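Local atomic coordinates of putative succinylglutamate desuccinylase / aspartoacylase (Shewanella amazonensis, PDB entry 3FMC), a protein that is a putative zinc-dependent hydrolase of the succinylglutamate desuccinylase/aspartoacylase family, probably acting on ester or amide bonds, though its substrate is unknown. Residues G33-I38 and H163-V168; Y104-F109 and N204-A209; T133-C138 and L158-H163; V216-L221 and V234-L239. All blocks are in the same frame, centred on the assembly; numbering follows the deposited sequence.

Contact 1. Residues G33-I38 and H163-V168; sequences GPSVYI and HRADIV
Ser35 is held by several hydrogen bonds to Asp166 and Ile167. Its backbone N donates to Asp166 OD2 (2.9 Å, 165°), meeting that oxygen on the anti side and well out of the carboxylate plane. Ser35 O takes the N-H of Ile167 at 3.0 Å and, weakly, that of Asp166. The hydroxyl lies between the backbone N and the carbonyl carbon (chi1 57°), where Ser35 OG accepts from Asp166 N at 3.1 Å. A water accepts from Ser35 OG and donates to Arg164 O and Asp166 OD1.

The Ile167 N to Ser35 O bond opens the parallel pairing of strands 36-40 and 167-174, within the zinc-carboxypeptidase-like catalytic domain. Tyr37 N continues it, donating to Ile167 O at 2.8 Å and 167°. Val36 and Ile167 share one face of the sheet. Ile167 CD1 reaches Pro34 CB at 3.9 Å and Val36 CG2 at 4.0 Å, and Val270 packs on the same three residues. Tyr37 and Val168 occupy the opposite face. Tyr37 CB rests on Ala165 CB at 3.6 Å, while Val168 CG1 lies at the edge of the tyrosine ring. Tyr37 also packs on helix 150-163, and Tyr37 OH is hydrogen-bonded to Gln39 OE1.

Contact 2. Residues Y104-F109 and N204-A209; sequences YLDHGF and NSFGGA
This is a loop-to-loop contact, in which Asp106 lies over the ring of Phe206 and Tyr104 is bonded to Gly208. The first loop precedes helix 111-118. The second runs from strand 198-202 into helix 210-227.

Asp106 CB stands 3.5 Å from the centroid of the Phe206 ring, only 13° off the ring normal, which makes a CH-pi contact. The carboxylate follows across the same face. It is stacked nearly parallel to the ring, with planes 5° apart, and Asp106 CG comes within 3.6 Å of Phe206 CG. Phe206 CG is anti to the backbone N (chi1 -178°), which sends the ring across to segment 104-109. The two side chains run antiparallel, one over the other. The far end of the ring points at the other backbone: Phe206 CZ is 3.4 Å from Tyr104 O, which lies at the ring edge. On the opposite face sits Gly208 N of its own loop.

Segment 204-209 leads to the N-cap of helix 210-227, at Ala209. Glu212 OE1 accepts from the backbone N of both Gly207 and Ala209. Gly208 has a positive phi, which suits a residue without a side chain. Its carbonyl joins the loops directly: Tyr104 N donates to Gly208 O at 3.0 Å, tilted from the carbonyl plane. The same oxygen lies at the edge of the Tyr104 ring, 3.3 Å from Tyr104 CD2. Tyr104 OH is hydrogen-bonded to Gln39 NE2. The tyrosine comes close to, but makes no contact with, a possible empty metal site formed by His43, Glu46 and His172, consistent with the zinc site of this family.

Contact 3. Residues T133-C138 and L158-H163; sequences TLVEEC and LQSMAH
Two neighbouring helices of the catalytic domain, 123-142 and 150-163, pack here as an antiparallel pair. Their local axes come within 9.1 Å and run at 170° to each other. The backbones are nearest at Val135 and Ser160.

His163 fills much of the interface. Its CG is anti to the carbonyl carbon (chi1 -80°), which places the ring against the facing helix. Leu134 covers one face: its CB sits 3.9 Å from the centroid of the His163 ring in a CH-pi contact, and the leucine side chain stands roughly perpendicular to that of the histidine. Leu134 CD1 touches the same ring at His163 ND1, 3.8 Å away. Cys138 SG makes a sulfur-aromatic contact at the ring edge, 3.7 Å from His163 CD2. Val135 CG2 lies against His163 CB.

One ring nitrogen is also hydrogen-bonded. Gln159 NE2 donates to His163 NE2 at 3.1 Å, from well out of the ring plane. His107 NE2 is hydrogen-bonded to that same nitrogen, and Gln159 OE1 accepts from Leu105 N. Cys138 CB and Ser160 CB meet at 4.0 Å. Ser160 O is buried without a polar partner. The hydroxyl differs: a water hydrogen-bonds to Ser160 OG and donates to Val135 O at 2.7 Å.

Contact 4. Residues V216-L221 and V234-L239; sequences VPWWTL and VRVSAL
Trp218 presents one face of its indole to Val236. The methyl Val236 CG2 stands 3.9 Å from the centroid of the five-membered ring and 19° off its normal, a CH-pi contact displaced toward the rim. It is made by one of two conformers of Val236, so the exact fit is doubtful. The nearest ring atom is Trp218 NE1, 3.7 Å from Val236 CG2. The two side chains cross at a slant. Trp218 CG is anti to the carbonyl carbon (chi1 -61°), which helps carry the indole over the residues leading into strand 237-243. Arg235 stands roughly perpendicular to the indole, with its CB 4.0 Å from Trp218 CE3, and the rest of its chain leads away. This residue too has two conformers, so that detail is equally doubtful.

Val234 sits between the two tryptophans. Its CG1 packs on the helix backbone, 3.8 Å from Trp219 N, and lies 4.1 Å from Trp218 CB. Its other methyl, CG2, approaches the indole of Trp219, reaching Trp219 CD1 at 3.9 Å. Tyr186 meets the Trp219 ring edge-to-face. A water joins the backbones: it donates to Trp218 O and accepts from Arg235 N. This water lies in the plane of the Trp218 ring, at its edge.

The helix is kinked around Pro217 and Trp218, where two backbone N atoms lack a bond to the preceding turn. Helix 123-142 adds Phe130, edge-to-face with Trp218, and Leu134. Helix 210-227 packs against the lead-in to strand 237-243, which is parallel to strand 167-174.

How the contacts relate
All four contacts lie in the catalytic domain. Contacts 1 and 3, with centres about 12 Å apart, share His163, where helix 150-163 leads toward strand 167-174. The 104-109 loop of contact 2 is hydrogen-bonded to that same helix, and the centres of contacts 2 and 3 are also about 12 Å apart. Contact 4 joins contact 1 through the sheet: Val168 N is 2.8 Å from Ser237 O. Leu134 CD1 of contact 3 touches Trp218 NE1 of contact 4 at 3.5 Å. Contacts 2 and 4, about 11 Å apart between centres, meet where Asn204 packs on Trp219. Contact 2 approaches the possible, unconfirmed metal site through Tyr104.

Contact 1. Residues G33-I38 and H163-V168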
loop_
_atom_site.group_PDB
_atom_site.type_symbol
_atom_site.label_atom_id
_atom_site.label_comp_id
_atom_site.label_asym_id
_atom_site.label_seq_id
_atom_site.Cartn_x
_atom_site.Cartn_y
_atom_site.Cartn_z
ATOM N N GLY C 33 37.493 -28.323 3.024
ATOM C CA GLY C 33 37.205 -27.070 2.342
ATOM C C GLY C 33 36.420 -26.109 3.232
ATOM O O GLY C 33 35.851 -26.525 4.255
ATOM N N PRO C 34 36.418 -24.819 2.882
ATOM C CA PRO C 34 35.625 -23.903 3.687
ATOM C C PRO C 34 34.125 -24.187 3.561
ATOM O O PRO C 34 33.687 -24.738 2.539
ATOM C CB PRO C 34 35.910 -22.520 3.070
ATOM C CG PRO C 34 37.116 -22.695 2.169
ATOM C CD PRO C 34 37.128 -24.146 1.772
ATOM N N SER C 35 33.366 -23.786 4.575
ATOM C CA SER C 35 31.901 -23.909 4.549
ATOM C C SER C 35 31.302 -22.639 3.950
ATOM O O SER C 35 31.819 -21.521 4.108
ATOM C CB SER C 35 31.313 -24.166 5.929
ATOM O OG SER C 35 31.667 -23.148 6.840
ATOM N N VAL C 36 30.174 -22.814 3.294
ATOM C CA VAL C 36 29.534 -21.711 2.564
ATOM C C VAL C 36 28.049 -21.651 2.936
ATOM O O VAL C 36 27.351 -22.687 3.018
ATOM C CB VAL C 36 29.637 -21.916 1.051
ATOM C CG1 VAL C 36 29.124 -20.693 0.272
ATOM C CG2 VAL C 36 31.129 -22.257 0.651
ATOM N N TYR C 37 27.597 -20.431 3.130
ATOM C CA TYR C 37 26.191 -20.124 3.387
ATOM C C TYR C 37 25.712 -19.138 2.312
ATOM O O TYR C 37 26.330 -18.101 2.120
ATOM C CB TYR C 37 26.001 -19.544 4.763
ATOM C CG TYR C 37 24.588 -19.062 5.025
ATOM C CD1 TYR C 37 23.609 -19.911 5.544
ATOM C CD2 TYR C 37 24.231 -17.746 4.749
ATOM C CE1 TYR C 37 22.284 -19.423 5.782
ATOM C CE2 TYR C 37 22.941 -17.271 4.991
ATOM C CZ TYR C 37 21.967 -18.135 5.511
ATOM O OH TYR C 37 20.679 -17.701 5.751
ATOM N N ILE C 38 24.644 -19.510 1.606
ATOM C CA ILE C 38 24.088 -18.708 0.485
ATOM C C ILE C 38 22.603 -18.489 0.761
ATOM O O ILE C 38 21.894 -19.442 1.094
ATOM C CB ILE C 38 24.248 -19.426 -0.871
ATOM C CG1 ILE C 38 25.706 -19.892 -1.040
ATOM C CG2 ILE C 38 23.766 -18.539 -2.035
ATOM C CD1 ILE C 38 26.010 -20.608 -2.389
ATOM N N HIS C 163 26.758 -16.917 10.457
ATOM C CA HIS C 163 27.928 -16.888 11.339
ATOM C C HIS C 163 28.656 -18.231 11.418
ATOM O O HIS C 163 29.847 -18.278 11.746
ATOM C CB HIS C 163 27.531 -16.484 12.751
ATOM C CG HIS C 163 27.338 -15.016 12.950
ATOM N ND1 HIS C 163 28.142 -14.066 12.350
ATOM C CD2 HIS C 163 26.545 -14.348 13.820
ATOM C CE1 HIS C 163 27.800 -12.868 12.794
ATOM N NE2 HIS C 163 26.824 -13.006 13.682
ATOM N N ARG C 164 27.941 -19.321 11.168
ATOM C CA ARG C 164 28.547 -20.642 11.217
ATOM C C ARG C 164 29.442 -20.966 10.028
ATOM O O ARG C 164 30.254 -21.856 10.137
ATOM C CB ARG C 164 27.494 -21.738 11.307
ATOM C CG ARG C 164 26.653 -21.676 12.557
ATOM C CD ARG C 164 25.538 -22.695 12.477
ATOM N NE ARG C 164 24.680 -22.530 13.656
ATOM C CZ ARG C 164 24.956 -23.033 14.867
ATOM N NH1 ARG C 164 26.068 -23.747 15.079
ATOM N NH2 ARG C 164 24.115 -22.821 15.882
ATOM N N ALA C 165 29.303 -20.243 8.928
ATOM C CA ALA C 165 30.073 -20.468 7.691
ATOM C C ALA C 165 31.365 -19.613 7.581
ATOM O O ALA C 165 31.519 -18.574 8.234
ATOM C CB ALA C 165 29.162 -20.181 6.470
ATOM N N ASP C 166 32.269 -20.060 6.708
ATOM C CA ASP C 166 33.488 -19.337 6.379
ATOM C C ASP C 166 33.234 -18.321 5.282
ATOM O O ASP C 166 33.933 -17.331 5.203
ATOM C CB ASP C 166 34.573 -20.296 5.902
ATOM C CG ASP C 166 34.911 -21.351 6.955
ATOM O OD1 ASP C 166 34.995 -20.995 8.151
ATOM O OD2 ASP C 166 35.001 -22.541 6.574
ATOM N N ILE C 167 32.275 -18.620 4.409
ATOM C CA ILE C 167 31.914 -17.782 3.261
ATOM C C ILE C 167 30.407 -17.557 3.259
ATOM O O ILE C 167 29.633 -18.513 3.345
ATOM C CB ILE C 167 32.322 -18.471 1.941
ATOM C CG1 ILE C 167 33.843 -18.739 1.932
ATOM C CG2 ILE C 167 31.893 -17.637 0.703
ATOM C CD1 ILE C 167 34.247 -19.723 0.845
ATOM N N VAL C 168 30.016 -16.294 3.134
ATOM C CA VAL C 168 28.613 -15.898 3.100
ATOM C C VAL C 168 28.334 -15.160 1.810
ATOM O O VAL C 168 29.022 -14.173 1.519
ATOM C CB VAL C 168 28.269 -14.992 4.300
ATOM C CG1 VAL C 168 26.878 -14.403 4.170
ATOM C CG2 VAL C 168 28.451 -15.781 5.651
HETATM O O HOH W 1 32.978 -22.414 9.718
#

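Contact 2. Residues Y104-F109 and N204-A209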
loop_
_atom_site.group_PDB
_atom_site.type_symbol
_atom_site.label_atom_id
_atom_site.label_comp_id
_atom_site.label_asym_id
_atom_site.label_seq_id
_atom_site.Cartn_x
_atom_site.Cartn_y
_atom_site.Cartn_z
ATOM N N TYR C 104 19.846 -6.484 10.693
ATOM C CA TYR C 104 20.837 -7.433 11.260
ATOM C C TYR C 104 21.433 -6.896 12.558
ATOM O O TYR C 104 21.322 -5.714 12.872
ATOM C CB TYR C 104 21.885 -7.857 10.204
ATOM C CG TYR C 104 21.287 -8.703 9.072
ATOM C CD1 TYR C 104 21.219 -10.083 9.165
ATOM C CD2 TYR C 104 20.754 -8.125 7.931
ATOM C CE1 TYR C 104 20.679 -10.850 8.201
ATOM C CE2 TYR C 104 20.194 -8.892 6.942
ATOM C CZ TYR C 104 20.137 -10.270 7.073
ATOM O OH TYR C 104 19.617 -11.007 6.026
ATOM N N LEU C 105 22.097 -7.775 13.291
ATOM C CA LEU C 105 22.600 -7.497 14.615
ATOM C C LEU C 105 24.057 -7.095 14.613
ATOM O O LEU C 105 24.885 -7.849 14.109
ATOM C CB LEU C 105 22.452 -8.774 15.449
ATOM C CG LEU C 105 22.929 -8.743 16.911
ATOM C CD1 LEU C 105 22.357 -7.544 17.671
ATOM C CD2 LEU C 105 22.625 -10.097 17.593
ATOM N N ASP C 106 24.340 -5.882 15.096
ATOM C CA ASP C 106 25.709 -5.366 15.279
ATOM C C ASP C 106 26.090 -5.841 16.648
ATOM O O ASP C 106 25.456 -5.474 17.643
ATOM C CB ASP C 106 25.709 -3.852 15.266
ATOM C CG ASP C 106 27.124 -3.209 15.152
ATOM O OD1 ASP C 106 28.132 -3.879 14.877
ATOM O OD2 ASP C 106 27.199 -1.970 15.298
ATOM N N HIS C 107 27.114 -6.676 16.721
ATOM C CA HIS C 107 27.552 -7.156 18.016
ATOM C C HIS C 107 28.203 -6.016 18.801
ATOM O O HIS C 107 29.162 -5.403 18.376
ATOM C CB HIS C 107 28.428 -8.386 17.880
ATOM C CG HIS C 107 27.701 -9.552 17.268
ATOM N ND1 HIS C 107 26.760 -10.294 17.957
ATOM C CD2 HIS C 107 27.803 -10.120 16.043
ATOM C CE1 HIS C 107 26.316 -11.267 17.176
ATOM N NE2 HIS C 107 26.931 -11.180 16.009
ATOM N N GLY C 108 27.632 -5.723 19.946
ATOM C CA GLY C 108 28.130 -4.640 20.771
ATOM C C GLY C 108 29.295 -4.947 21.700
ATOM O O GLY C 108 29.940 -4.019 22.181
ATOM N N PHE C 109 29.583 -6.218 21.965
ATOM C CA PHE C 109 30.657 -6.542 22.898
ATOM C C PHE C 109 32.038 -5.966 22.494
ATOM O O PHE C 109 32.349 -5.719 21.305
ATOM C CB PHE C 109 30.690 -8.037 23.209
ATOM C CG PHE C 109 31.143 -8.894 22.082
ATOM C CD1 PHE C 109 30.246 -9.355 21.116
ATOM C CD2 PHE C 109 32.466 -9.286 21.994
ATOM C CE1 PHE C 109 30.696 -10.159 20.096
ATOM C CE2 PHE C 109 32.904 -10.081 20.982
ATOM C CZ PHE C 109 32.045 -10.517 20.035
ATOM N N ASN C 204 35.132 -1.343 6.597
ATOM C CA ASN C 204 34.750 -1.969 7.861
ATOM C C ASN C 204 33.768 -1.064 8.631
ATOM O O ASN C 204 34.147 -0.311 9.535
ATOM C CB ASN C 204 35.973 -2.268 8.722
ATOM C CG ASN C 204 35.656 -3.174 9.887
ATOM O OD1 ASN C 204 34.515 -3.619 10.044
ATOM N ND2 ASN C 204 36.650 -3.417 10.748
ATOM N N SER C 205 32.498 -1.186 8.290
ATOM C CA SER C 205 31.479 -0.360 8.894
ATOM C C SER C 205 30.180 -1.120 8.892
ATOM O O SER C 205 29.806 -1.668 7.873
ATOM C CB SER C 205 31.318 0.891 8.047
ATOM O OG SER C 205 30.362 1.747 8.611
ATOM N N PHE C 206 29.510 -1.160 10.039
ATOM C CA PHE C 206 28.204 -1.799 10.117
ATOM C C PHE C 206 27.073 -0.839 9.772
ATOM O O PHE C 206 26.899 0.202 10.422
ATOM C CB PHE C 206 27.971 -2.356 11.500
ATOM C CG PHE C 206 26.685 -3.067 11.630
ATOM C CD1 PHE C 206 26.598 -4.428 11.344
ATOM C CD2 PHE C 206 25.545 -2.386 12.013
ATOM C CE1 PHE C 206 25.408 -5.087 11.456
ATOM C CE2 PHE C 206 24.343 -3.066 12.145
ATOM C CZ PHE C 206 24.281 -4.405 11.867
ATOM N N GLY C 207 26.288 -1.207 8.767
ATOM C CA GLY C 207 25.166 -0.408 8.348
ATOM C C GLY C 207 23.823 -1.133 8.314
ATOM O O GLY C 207 22.929 -0.685 7.625
ATOM N N GLY C 208 23.706 -2.256 9.027
ATOM C CA GLY C 208 22.457 -2.986 9.172
ATOM C C GLY C 208 22.236 -4.190 8.265
ATOM O O GLY C 208 21.325 -4.948 8.513
ATOM N N ALA C 209 23.094 -4.369 7.261
ATOM C CA ALA C 209 22.975 -5.418 6.250
ATOM C C ALA C 209 23.664 -6.735 6.613
ATOM O O ALA C 209 24.525 -6.780 7.458
ATOM C CB ALA C 209 23.511 -4.903 4.867
#

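Contact 3. Residues T133-C138 and L158-H163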
loop_
_atom_site.group_PDB
_atom_site.type_symbol
_atom_site.label_atom_id
_atom_site.label_comp_id
_atom_site.label_asym_id
_atom_site.label_seq_id
_atom_site.Cartn_x
_atom_site.Cartn_y
_atom_site.Cartn_z
ATOM N N THR C 133 30.860 -17.226 20.319
ATOM C CA THR C 133 30.394 -16.002 20.945
ATOM C C THR C 133 29.370 -15.301 20.051
ATOM O O THR C 133 28.344 -14.831 20.527
ATOM C CB THR C 133 31.557 -15.042 21.242
ATOM O OG1 THR C 133 32.360 -15.596 22.296
ATOM C CG2 THR C 133 31.063 -13.612 21.652
ATOM N N LEU C 134 29.661 -15.226 18.759
ATOM C CA LEU C 134 28.731 -14.579 17.813
ATOM C C LEU C 134 27.382 -15.316 17.759
ATOM O O LEU C 134 26.342 -14.667 17.747
ATOM C CB LEU C 134 29.336 -14.501 16.410
ATOM C CG LEU C 134 30.669 -13.757 16.265
ATOM C CD1 LEU C 134 31.012 -13.712 14.741
ATOM C CD2 LEU C 134 30.670 -12.359 16.875
ATOM N N VAL C 135 27.427 -16.641 17.699
ATOM C CA VAL C 135 26.246 -17.504 17.642
ATOM C C VAL C 135 25.450 -17.351 18.955
ATOM O O VAL C 135 24.209 -17.201 18.967
ATOM C CB VAL C 135 26.622 -18.963 17.358
ATOM C CG1 VAL C 135 25.432 -19.924 17.560
ATOM C CG2 VAL C 135 27.161 -19.115 15.938
ATOM N N GLU C 136 26.156 -17.291 20.061
ATOM C CA GLU C 136 25.477 -17.138 21.351
ATOM C C GLU C 136 24.829 -15.773 21.505
ATOM O O GLU C 136 23.779 -15.648 22.143
ATOM C CB GLU C 136 26.441 -17.401 22.525
ATOM C CG GLU C 136 25.772 -17.182 23.922
ATOM C CD GLU C 136 24.461 -17.983 24.141
ATOM O OE1 GLU C 136 24.284 -19.062 23.526
ATOM O OE2 GLU C 136 23.613 -17.523 24.943
ATOM N N GLU C 137 25.466 -14.739 20.951
ATOM C CA GLU C 137 24.957 -13.380 21.024
ATOM C C GLU C 137 23.619 -13.214 20.267
ATOM O O GLU C 137 22.741 -12.425 20.683
ATOM C CB GLU C 137 26.010 -12.377 20.534
ATOM C CG GLU C 137 27.116 -12.107 21.543
ATOM C CD GLU C 137 26.622 -11.429 22.813
ATOM O OE1 GLU C 137 26.311 -10.237 22.791
ATOM O OE2 GLU C 137 26.538 -12.106 23.838
ATOM N N CYS C 138 23.479 -13.962 19.173
ATOM C CA CYS C 138 22.242 -13.977 18.384
ATOM C C CYS C 138 21.122 -14.628 19.228
ATOM O O CYS C 138 19.998 -14.142 19.257
ATOM C CB CYS C 138 22.414 -14.766 17.086
ATOM S SG CYS C 138 23.460 -13.924 15.853
ATOM N N LEU C 158 18.616 -15.683 10.302
ATOM C CA LEU C 158 19.510 -15.846 9.138
ATOM C C LEU C 158 20.965 -15.674 9.525
ATOM O O LEU C 158 21.820 -16.463 9.129
ATOM C CB LEU C 158 19.160 -14.809 8.062
ATOM C CG LEU C 158 17.764 -14.962 7.420
ATOM C CD1 LEU C 158 17.398 -13.785 6.523
ATOM C CD2 LEU C 158 17.689 -16.248 6.659
ATOM N N GLN C 159 21.218 -14.663 10.350
ATOM C CA GLN C 159 22.556 -14.285 10.783
ATOM C C GLN C 159 23.233 -15.375 11.558
ATOM O O GLN C 159 24.419 -15.635 11.375
ATOM C CB GLN C 159 22.496 -12.988 11.570
ATOM C CG GLN C 159 23.882 -12.364 11.869
ATOM C CD GLN C 159 23.778 -11.022 12.494
ATOM O OE1 GLN C 159 22.802 -10.287 12.260
ATOM N NE2 GLN C 159 24.808 -10.634 13.269
ATOM N N SER C 160 22.496 -16.000 12.469
ATOM C CA SER C 160 23.057 -17.071 13.275
ATOM C C SER C 160 23.518 -18.210 12.368
ATOM O O SER C 160 24.573 -18.818 12.627
ATOM C CB SER C 160 22.046 -17.573 14.303
ATOM O OG SER C 160 22.579 -18.709 14.952
HETATM N N MSE C 161 22.752 -18.509 11.313
HETATM C CA MSE C 161 23.178 -19.530 10.340
HETATM C C MSE C 161 24.432 -19.071 9.577
HETATM O O MSE C 161 25.391 -19.852 9.414
HETATM C CB MSE C 161 22.068 -19.884 9.358
HETATM C CG MSE C 161 20.892 -20.682 10.016
HETATM SE SE MSE C 161 19.730 -21.353 8.678
HETATM C CE MSE C 161 18.874 -19.573 8.129
ATOM N N ALA C 162 24.427 -17.809 9.154
ATOM C CA ALA C 162 25.528 -17.225 8.372
ATOM C C ALA C 162 26.843 -17.247 9.169
ATOM O O ALA C 162 27.887 -17.521 8.629
ATOM C CB ALA C 162 25.194 -15.785 7.992
ATOM N N HIS C 163 26.758 -16.917 10.457
ATOM C CA HIS C 163 27.928 -16.888 11.339
ATOM C C HIS C 163 28.656 -18.231 11.418
ATOM O O HIS C 163 29.847 -18.278 11.746
ATOM C CB HIS C 163 27.531 -16.484 12.751
ATOM C CG HIS C 163 27.338 -15.016 12.950
ATOM N ND1 HIS C 163 28.142 -14.066 12.350
ATOM C CD2 HIS C 163 26.545 -14.348 13.820
ATOM C CE1 HIS C 163 27.800 -12.868 12.794
ATOM N NE2 HIS C 163 26.824 -13.006 13.682
HETATM O O HOH W 2 22.178 -18.438 17.679
#

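Contact 4. Residues V216-L221 and V234-L239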
loop_
_atom_site.group_PDB
_atom_site.type_symbol
_atom_site.label_atom_id
_atom_site.label_comp_id
_atom_site.label_asym_id
_atom_site.label_seq_id
_atom_site.Cartn_x
_atom_site.Cartn_y
_atom_site.Cartn_z
ATOM N N VAL C 216 31.892 -7.676 9.808
ATOM C CA VAL C 216 32.446 -6.680 10.727
ATOM C C VAL C 216 33.078 -7.299 11.980
ATOM O O VAL C 216 34.171 -6.845 12.397
ATOM C CB VAL C 216 31.438 -5.523 11.071
ATOM C CG1 VAL C 216 31.928 -4.682 12.228
ATOM C CG2 VAL C 216 31.207 -4.640 9.854
ATOM N N PRO C 217 32.420 -8.290 12.625
ATOM C CA PRO C 217 33.104 -8.745 13.852
ATOM C C PRO C 217 34.493 -9.320 13.578
ATOM O O PRO C 217 35.451 -9.083 14.338
ATOM C CB PRO C 217 32.180 -9.859 14.404
ATOM C CG PRO C 217 30.849 -9.641 13.744
ATOM C CD PRO C 217 31.138 -8.999 12.413
ATOM N N TRP C 218 34.581 -10.077 12.500
ATOM C CA TRP C 218 35.864 -10.724 12.108
ATOM C C TRP C 218 36.945 -9.772 11.631
ATOM O O TRP C 218 38.155 -10.028 11.881
ATOM C CB TRP C 218 35.629 -11.787 11.082
ATOM C CG TRP C 218 34.738 -12.885 11.551
ATOM C CD1 TRP C 218 33.418 -13.019 11.298
ATOM C CD2 TRP C 218 35.123 -14.049 12.312
ATOM N NE1 TRP C 218 32.937 -14.172 11.884
ATOM C CE2 TRP C 218 33.960 -14.826 12.504
ATOM C CE3 TRP C 218 36.333 -14.495 12.864
ATOM C CZ2 TRP C 218 33.968 -16.046 13.207
ATOM C CZ3 TRP C 218 36.334 -15.700 13.593
ATOM C CH2 TRP C 218 35.164 -16.462 13.739
ATOM N N TRP C 219 36.528 -8.712 10.919
ATOM C CA TRP C 219 37.460 -7.722 10.379
ATOM C C TRP C 219 37.995 -6.926 11.557
ATOM O O TRP C 219 39.196 -6.660 11.654
ATOM C CB TRP C 219 36.740 -6.774 9.433
ATOM C CG TRP C 219 37.608 -5.996 8.474
ATOM C CD1 TRP C 219 38.967 -5.775 8.557
ATOM C CD2 TRP C 219 37.161 -5.304 7.306
ATOM N NE1 TRP C 219 39.382 -4.999 7.515
ATOM C CE2 TRP C 219 38.298 -4.690 6.725
ATOM C CE3 TRP C 219 35.908 -5.137 6.689
ATOM C CZ2 TRP C 219 38.218 -3.941 5.548
ATOM C CZ3 TRP C 219 35.838 -4.385 5.534
ATOM C CH2 TRP C 219 36.990 -3.791 4.982
ATOM N N THR C 220 37.092 -6.524 12.456
ATOM C CA THR C 220 37.489 -5.802 13.660
ATOM C C THR C 220 38.443 -6.642 14.537
ATOM O O THR C 220 39.400 -6.106 15.082
ATOM C CB THR C 220 36.246 -5.390 14.456
ATOM O OG1 THR C 220 35.449 -4.519 13.631
ATOM C CG2 THR C 220 36.651 -4.681 15.720
ATOM N N LEU C 221 38.163 -7.935 14.676
ATOM C CA LEU C 221 39.007 -8.844 15.434
ATOM C C LEU C 221 40.413 -8.923 14.799
ATOM O O LEU C 221 41.394 -8.922 15.517
ATOM C CB LEU C 221 38.417 -10.270 15.455
ATOM C CG LEU C 221 39.236 -11.355 16.165
ATOM C CD1 LEU C 221 39.244 -11.054 17.664
ATOM C CD2 LEU C 221 38.677 -12.740 15.898
ATOM N N VAL C 234 41.193 -11.988 8.292
ATOM C CA VAL C 234 39.732 -11.851 8.398
ATOM C C VAL C 234 39.249 -13.241 8.029
ATOM O O VAL C 234 39.358 -13.628 6.878
ATOM C CB VAL C 234 39.209 -10.754 7.490
ATOM C CG1 VAL C 234 37.680 -10.487 7.773
ATOM C CG2 VAL C 234 40.035 -9.479 7.729
ATOM N N ARG C 235 38.726 -13.981 9.005
ATOM C CA ARG C 235 38.415 -15.392 8.807
ATOM C C ARG C 235 37.038 -15.690 8.224
ATOM O O ARG C 235 36.591 -16.836 8.265
ATOM C CB ARG C 235 38.638 -16.163 10.112
ATOM C CG ARG C 235 40.071 -16.075 10.635
ATOM C CD ARG C 235 41.022 -17.045 9.949
ATOM N NE ARG C 235 42.350 -16.960 10.565
ATOM C CZ ARG C 235 43.256 -17.939 10.611
ATOM N NH1 ARG C 235 42.991 -19.147 10.119
ATOM N NH2 ARG C 235 44.428 -17.716 11.197
ATOM N N VAL C 236 36.379 -14.676 7.676
ATOM C CA VAL C 236 35.112 -14.885 6.967
ATOM C C VAL C 236 35.046 -13.991 5.744
ATOM O O VAL C 236 35.462 -12.844 5.802
ATOM C CB VAL C 236 33.872 -14.643 7.885
ATOM C CG1 VAL C 236 32.629 -14.113 7.083
ATOM C CG2 VAL C 236 33.555 -15.937 8.715
ATOM N N SER C 237 34.506 -14.536 4.654
ATOM C CA SER C 237 34.290 -13.814 3.420
ATOM C C SER C 237 32.768 -13.571 3.395
ATOM O O SER C 237 32.020 -14.468 3.682
ATOM C CB SER C 237 34.738 -14.636 2.222
ATOM O OG SER C 237 36.147 -14.799 2.283
ATOM N N ALA C 238 32.338 -12.364 3.047
ATOM C CA ALA C 238 30.901 -12.028 2.971
ATOM C C ALA C 238 30.745 -11.026 1.850
ATOM O O ALA C 238 31.272 -9.891 1.907
ATOM C CB ALA C 238 30.370 -11.482 4.282
ATOM N N LEU C 239 30.052 -11.486 0.821
ATOM C CA LEU C 239 29.863 -10.732 -0.426
ATOM C C LEU C 239 28.374 -10.653 -0.743
ATOM O O LEU C 239 27.621 -11.592 -0.447
ATOM C CB LEU C 239 30.565 -11.507 -1.540
ATOM C CG LEU C 239 32.061 -11.717 -1.229
ATOM C CD1 LEU C 239 32.465 -13.089 -1.593
ATOM C CD2 LEU C 239 32.872 -10.655 -1.924
HETATM O O HOH W 3 39.064 -12.667 11.747
#